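Local coordinates for protein 3-dehydroquinate dehydratase (Clostridium difficile, PDB 4H3D) that catalyses the cis-dehydration of 3-dehydroquinate to 3-dehydroshikimate through an imine intermediate, the third step of the chorismate pathway, at residues E60-V65 against K106-T111. Numbering follows the deposited sequence.
Sequences ENIKEV and KEISNT
Ile-62 and Ile-108 meet methyl to methyl, their CD1 atoms 3.8 Å apart, with the two side chains running antiparallel, one alongside the other. CB of Ile-62 points toward 106-111, and with CG1 anti to the backbone N (chi1 -169°) the longer branch carries CD1 on to Ile-108 and Glu-107. Ile-62 CD1 also lies 4.0 Å from Glu-107 CB, the aliphatic root of a side chain set roughly perpendicular to the isoleucine. One turn further along, Val-65 adds its CG1, which is 3.8 Å from Ile-108 CD1; that single methyl is therefore shared by both residues of 60-65 that touch 106-111. Beyond CB, Glu-107 turns polar: its OE1 forms a salt bridge with Lys-66 NZ, on the helix that carries Ile-62 in its first turn, just after the N-cap Asn-61. The packing joins helices 62-76 and 98-110, successive outer helices of the TIM barrel, and Val-65 also approaches Trp-51, a 3-dehydroquinate-binding residue. No hydrogen bond spans the two segments and only 144 Å² is buried between them, which implies a small apolar seam, resting on dispersion and the hydrophobic effect, with an ionic link between the helices beside it.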
ATOM      1  N   GLU B  60       8.544  10.610 -36.101  1.00 26.53           N
ATOM      2  CA  GLU B  60       9.169  11.779 -36.748  1.00 27.83           C
ATOM      3  C   GLU B  60       8.356  12.362 -37.912  1.00 28.69           C
ATOM      4  O   GLU B  60       8.688  13.428 -38.431  1.00 29.38           O
ATOM      5  CB  GLU B  60      10.581  11.440 -37.208  1.00 30.32           C
ATOM      6  CG  GLU B  60      11.537  11.200 -36.061  1.00 31.65           C
ATOM      7  CD  GLU B  60      12.854  10.634 -36.529  1.00 40.74           C
ATOM      8  OE1 GLU B  60      12.880   9.470 -37.001  1.00 43.04           O
ATOM      9  OE2 GLU B  60      13.862  11.340 -36.397  1.00 45.28           O
ATOM     10  N   ASN B  61       7.292  11.671 -38.310  1.00 28.17           N
ATOM     11  CA  ASN B  61       6.415  12.154 -39.351  1.00 28.21           C
ATOM     12  C   ASN B  61       5.075  12.574 -38.737  1.00 26.62           C
ATOM     13  O   ASN B  61       4.236  11.729 -38.374  1.00 24.01           O
ATOM     14  CB  ASN B  61       6.223  11.096 -40.394  1.00 29.04           C
ATOM     15  CG  ASN B  61       5.584  11.633 -41.629  1.00 34.79           C
ATOM     16  OD1 ASN B  61       4.405  11.955 -41.634  1.00 31.95           O
ATOM     17  ND2 ASN B  61       6.373  11.750 -42.705  1.00 43.28           N
ATOM     18  N   ILE B  62       4.882  13.884 -38.633  1.00 26.32           N
ATOM     19  CA  ILE B  62       3.716  14.431 -37.956  1.00 26.85           C
ATOM     20  C   ILE B  62       2.396  13.960 -38.576  1.00 25.70           C
ATOM     21  O   ILE B  62       1.431  13.717 -37.865  1.00 24.44           O
ATOM     22  CB  ILE B  62       3.789  15.992 -37.894  1.00 28.14           C
ATOM     23  CG1 ILE B  62       2.721  16.540 -36.961  1.00 35.36           C
ATOM     24  CG2 ILE B  62       3.668  16.598 -39.276  1.00 32.34           C
ATOM     25  CD1 ILE B  62       2.858  16.050 -35.567  1.00 34.20           C
ATOM     26  N   LYS B  63       2.370  13.813 -39.896  1.00 25.80           N
ATOM     27  CA  LYS B  63       1.177  13.358 -40.578  1.00 27.86           C
ATOM     28  C   LYS B  63       0.764  11.941 -40.136  1.00 26.96           C
ATOM     29  O   LYS B  63      -0.427  11.669 -39.948  1.00 25.74           O
ATOM     30  CB  LYS B  63       1.379  13.423 -42.099  1.00 30.03           C
ATOM     31  CG  LYS B  63       0.172  13.016 -42.901  1.00 35.14           C
ATOM     32  CD  LYS B  63       0.397  13.264 -44.396  1.00 40.96           C
ATOM     33  CE  LYS B  63      -0.819  12.892 -45.184  1.00 44.49           C
ATOM     34  NZ  LYS B  63      -0.620  13.051 -46.644  1.00 52.75           N
ATOM     35  N   GLU B  64       1.741  11.045 -39.994  1.00 26.17           N
ATOM     36  CA  GLU B  64       1.452   9.657 -39.569  1.00 26.64           C
ATOM     37  C   GLU B  64       1.057   9.617 -38.093  1.00 24.56           C
ATOM     38  O   GLU B  64       0.188   8.823 -37.689  1.00 25.39           O
ATOM     39  CB  GLU B  64       2.636   8.723 -39.898  1.00 27.39           C
ATOM     40  CG  GLU B  64       2.784   8.501 -41.436  1.00 31.14           C
ATOM     41  CD  GLU B  64       4.095   7.822 -41.872  1.00 34.92           C
ATOM     42  OE1 GLU B  64       4.084   7.119 -42.899  1.00 46.81           O
ATOM     43  OE2 GLU B  64       5.136   8.012 -41.225  1.00 39.86           O
ATOM     44  N   VAL B  65       1.648  10.498 -37.291  1.00 23.45           N
ATOM     45  CA  VAL B  65       1.273  10.605 -35.885  1.00 22.16           C
ATOM     46  C   VAL B  65      -0.199  11.047 -35.794  1.00 23.86           C
ATOM     47  O   VAL B  65      -0.975  10.501 -34.995  1.00 22.58           O
ATOM     48  CB  VAL B  65       2.127  11.631 -35.112  1.00 20.57           C
ATOM     49  CG1 VAL B  65       1.530  11.865 -33.689  1.00 22.41           C
ATOM     50  CG2 VAL B  65       3.611  11.190 -35.040  1.00 18.88           C
ATOM     51  N   LYS B 106       3.130  20.880 -29.915  1.00 22.00           N
ATOM     52  CA  LYS B 106       2.277  21.988 -30.312  1.00 23.53           C
ATOM     53  C   LYS B 106       1.277  21.545 -31.365  1.00 24.64           C
ATOM     54  O   LYS B 106       0.097  21.819 -31.257  1.00 24.92           O
ATOM     55  CB  LYS B 106       3.124  23.153 -30.817  1.00 23.06           C
ATOM     56  CG  LYS B 106       3.911  23.837 -29.702  1.00 25.74           C
ATOM     57  CD  LYS B 106       4.687  25.052 -30.207  1.00 31.20           C
ATOM     58  CE  LYS B 106       3.793  26.216 -30.573  1.00 35.24           C
ATOM     59  NZ  LYS B 106       4.569  27.282 -31.302  1.00 38.89           N
ATOM     60  N   GLU B 107       1.755  20.838 -32.378  1.00 24.12           N
ATOM     61  CA  GLU B 107       0.885  20.392 -33.452  1.00 27.70           C
ATOM     62  C   GLU B 107      -0.182  19.447 -32.960  1.00 26.70           C
ATOM     63  O   GLU B 107      -1.333  19.518 -33.408  1.00 25.33           O
ATOM     64  CB  GLU B 107       1.698  19.713 -34.560  1.00 29.82           C
ATOM     65  CG  GLU B 107       2.434  20.677 -35.438  1.00 37.46           C
ATOM     66  CD  GLU B 107       1.500  21.432 -36.361  1.00 47.72           C
ATOM     67  OE1 GLU B 107       0.527  20.820 -36.875  1.00 50.82           O
ATOM     68  OE2 GLU B 107       1.743  22.635 -36.581  1.00 56.62           O
ATOM     69  N   ILE B 108       0.183  18.554 -32.042  1.00 25.04           N
ATOM     70  CA  ILE B 108      -0.776  17.604 -31.534  1.00 23.61           C
ATOM     71  C   ILE B 108      -1.777  18.306 -30.617  1.00 23.44           C
ATOM     72  O   ILE B 108      -2.967  17.982 -30.654  1.00 22.02           O
ATOM     73  CB  ILE B 108      -0.094  16.383 -30.853  1.00 24.83           C
ATOM     74  CG1 ILE B 108       0.720  15.609 -31.885  1.00 25.34           C
ATOM     75  CG2 ILE B 108      -1.135  15.452 -30.215  1.00 19.06           C
ATOM     76  CD1 ILE B 108      -0.017  15.310 -33.176  1.00 28.81           C
ATOM     77  N   SER B 109      -1.309  19.269 -29.814  1.00 22.48           N
ATOM     78  CA  SER B 109      -2.225  20.054 -28.964  1.00 22.86           C
ATOM     79  C   SER B 109      -3.217  20.795 -29.828  1.00 24.21           C
ATOM     80  O   SER B 109      -4.357  20.972 -29.446  1.00 24.32           O
ATOM     81  CB  SER B 109      -1.478  21.096 -28.122  1.00 21.71           C
ATOM     82  OG  SER B 109      -0.611  20.505 -27.199  1.00 20.61           O
ATOM     83  N   ASN B 110      -2.759  21.241 -31.000  1.00 26.97           N
ATOM     84  CA  ASN B 110      -3.601  21.993 -31.920  1.00 27.62           C
ATOM     85  C   ASN B 110      -4.752  21.185 -32.544  1.00 28.15           C
ATOM     86  O   ASN B 110      -5.744  21.769 -32.970  1.00 28.71           O
ATOM     87  CB  ASN B 110      -2.756  22.620 -33.045  1.00 29.40           C
ATOM     88  CG  ASN B 110      -3.535  23.617 -33.852  1.00 34.91           C
ATOM     89  OD1 ASN B 110      -4.143  24.525 -33.294  1.00 37.45           O
ATOM     90  ND2 ASN B 110      -3.541  23.453 -35.181  1.00 33.62           N
ATOM     91  N   THR B 111      -4.627  19.854 -32.595  1.00 26.06           N
ATOM     92  CA  THR B 111      -5.683  19.022 -33.200  1.00 28.32           C
ATOM     93  C   THR B 111      -6.988  19.049 -32.429  1.00 29.87           C
ATOM     94  O   THR B 111      -8.036  18.821 -32.999  1.00 29.65           O
ATOM     95  CB  THR B 111      -5.278  17.536 -33.306  1.00 29.22           C
ATOM     96  OG1 THR B 111      -5.102  16.989 -31.992  1.00 24.02           O
ATOM     97  CG2 THR B 111      -4.010  17.372 -34.125  1.00 28.96           C
TER